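Local coordinates for cadherin-related family member 2 (Homo sapiens, PDB 5CZR), which links adjacent microvilli of epithelial cells through calcium-dependent adhesion to CDHR5, controlling microvillar packing at the apical membrane, at residues F27-E32 / F51-K56. Residues are numbered along the deposited sequence; the frame is centred on the assembly and turned at random.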
# COMPACT_ATOMS: atom_id res chain seq x y z
N PHE A 27 3.91 0.90 22.52
CA PHE A 27 3.34 1.92 23.41
C PHE A 27 3.54 1.47 24.87
O PHE A 27 4.07 0.37 25.12
CB PHE A 27 1.84 2.15 23.14
CG PHE A 27 1.00 0.90 23.31
CD1 PHE A 27 1.03 -0.11 22.34
CD2 PHE A 27 0.22 0.71 24.42
CE1 PHE A 27 0.25 -1.25 22.47
CE2 PHE A 27 -0.54 -0.43 24.56
CZ PHE A 27 -0.55 -1.41 23.57
N TRP A 28 3.15 2.34 25.79
CA TRP A 28 3.24 2.11 27.21
C TRP A 28 1.84 1.92 27.77
O TRP A 28 0.94 2.76 27.52
CB TRP A 28 3.91 3.31 27.90
CG TRP A 28 5.38 3.37 27.65
CD1 TRP A 28 6.00 3.95 26.58
CD2 TRP A 28 6.43 2.81 28.47
NE1 TRP A 28 7.37 3.81 26.69
CE2 TRP A 28 7.66 3.12 27.84
CE3 TRP A 28 6.44 2.13 29.69
CZ2 TRP A 28 8.91 2.72 28.37
CZ3 TRP A 28 7.69 1.72 30.23
CH2 TRP A 28 8.90 2.02 29.57
N LEU A 29 1.62 0.82 28.49
CA LEU A 29 0.43 0.70 29.31
C LEU A 29 0.65 1.48 30.60
O LEU A 29 1.68 1.33 31.24
CB LEU A 29 0.13 -0.77 29.64
CG LEU A 29 -0.40 -1.62 28.49
CD1 LEU A 29 -0.34 -3.10 28.85
CD2 LEU A 29 -1.82 -1.20 28.13
N VAL A 30 -0.31 2.34 30.94
CA VAL A 30 -0.18 3.23 32.08
C VAL A 30 -1.49 3.25 32.87
O VAL A 30 -2.58 3.38 32.31
CB VAL A 30 0.19 4.69 31.69
CG1 VAL A 30 0.77 5.42 32.89
CG2 VAL A 30 1.18 4.78 30.55
N ALA A 31 -1.35 3.11 34.17
CA ALA A 31 -2.46 3.14 35.09
C ALA A 31 -1.97 3.85 36.34
O ALA A 31 -0.79 4.12 36.47
CB ALA A 31 -2.90 1.73 35.42
N GLU A 32 -2.90 4.16 37.25
CA GLU A 32 -2.59 4.81 38.52
C GLU A 32 -3.34 4.09 39.62
O GLU A 32 -4.34 3.38 39.38
CB GLU A 32 -3.00 6.27 38.50
CG GLU A 32 -4.52 6.50 38.46
CD GLU A 32 -4.93 7.92 38.07
OE1 GLU A 32 -4.15 8.63 37.37
OE2 GLU A 32 -6.06 8.33 38.43
N PHE A 51 1.64 -8.75 20.72
CA PHE A 51 2.44 -7.93 21.61
C PHE A 51 3.10 -8.75 22.72
O PHE A 51 2.74 -9.90 22.98
CB PHE A 51 1.56 -6.87 22.26
CG PHE A 51 0.88 -5.94 21.30
CD1 PHE A 51 1.63 -4.94 20.63
CD2 PHE A 51 -0.50 -6.02 21.07
CE1 PHE A 51 1.02 -4.06 19.75
CE2 PHE A 51 -1.10 -5.18 20.13
CZ PHE A 51 -0.35 -4.19 19.48
N ALA A 52 4.07 -8.13 23.38
CA ALA A 52 4.71 -8.68 24.56
C ALA A 52 4.82 -7.56 25.54
O ALA A 52 5.46 -6.55 25.26
CB ALA A 52 6.08 -9.26 24.25
N VAL A 53 4.15 -7.73 26.69
CA VAL A 53 4.12 -6.69 27.74
C VAL A 53 5.27 -7.00 28.72
O VAL A 53 5.42 -8.14 29.13
CB VAL A 53 2.77 -6.71 28.49
CG1 VAL A 53 2.77 -5.69 29.58
CG2 VAL A 53 1.58 -6.46 27.53
N THR A 54 6.03 -5.98 29.09
CA THR A 54 6.97 -6.06 30.20
C THR A 54 6.18 -5.82 31.48
O THR A 54 5.74 -4.70 31.72
CB THR A 54 8.10 -5.00 30.05
OG1 THR A 54 8.77 -5.22 28.82
CG2 THR A 54 9.14 -5.13 31.19
N PRO A 55 5.94 -6.86 32.29
CA PRO A 55 4.89 -6.71 33.33
C PRO A 55 5.19 -5.67 34.39
O PRO A 55 4.28 -5.00 34.85
CB PRO A 55 4.81 -8.11 33.96
CG PRO A 55 5.26 -9.02 32.90
CD PRO A 55 6.38 -8.27 32.19
N LYS A 56 6.46 -5.49 34.74
CA LYS A 56 6.82 -4.53 35.77
C LYS A 56 6.62 -3.10 35.30
O LYS A 56 6.27 -2.26 36.08
CB LYS A 56 8.25 -4.78 36.18
CG LYS A 56 8.81 -3.90 37.28
CD LYS A 56 10.34 -4.09 37.34
CE LYS A 56 11.11 -2.83 37.70
NZ LYS A 56 11.00 -2.56 39.14
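F27 and F51 meet edge to face inside the first extracellular cadherin domain, a Greek-key beta sandwich, and L29 and V53 extend the contact. The strands that carry the two segments, 25-32 and 51-53, belong to one antiparallel sheet, yet they are not neighbours: strand 59-62 runs between them, pairing by backbone with F27 through V60 and with A52 through K61. F27, L29 and F51 all touch V60 of that intervening strand, so the contact spans it, and the nearest CA atoms, those of L29 and V53, remain 8.4 Å apart.

The rings form a T-shaped (edge-to-face) pair, displaced from the centre of the F51 face: the planes stand at 85°. The centroids of F27 and F51 lie 5.7 Å apart. F27 supplies the edge. Its CE1 lies 4.0 Å from CE1 of F51, over one face of that ring but toward its rim. The F27 side chain gets there with CG between the backbone N and the carbonyl carbon (chi1 59°). F51 also packs on M43 and F74 of the facing sheet, which sets its ring in the sandwich interior, while F27 remains partly exposed.

L29 can be traced from its root. CB points toward the other segment, CG carries the chain on, and CD1, nearly anti to CA (chi2 167°), continues to V53. Both residues also pack on Y41 of the facing sheet, L29 adding I78 and V53 adding M43. At its tip L29 CD1 sits astride the valine fork, 4.1 Å from V53 CG1 and equally far from V53 CG2.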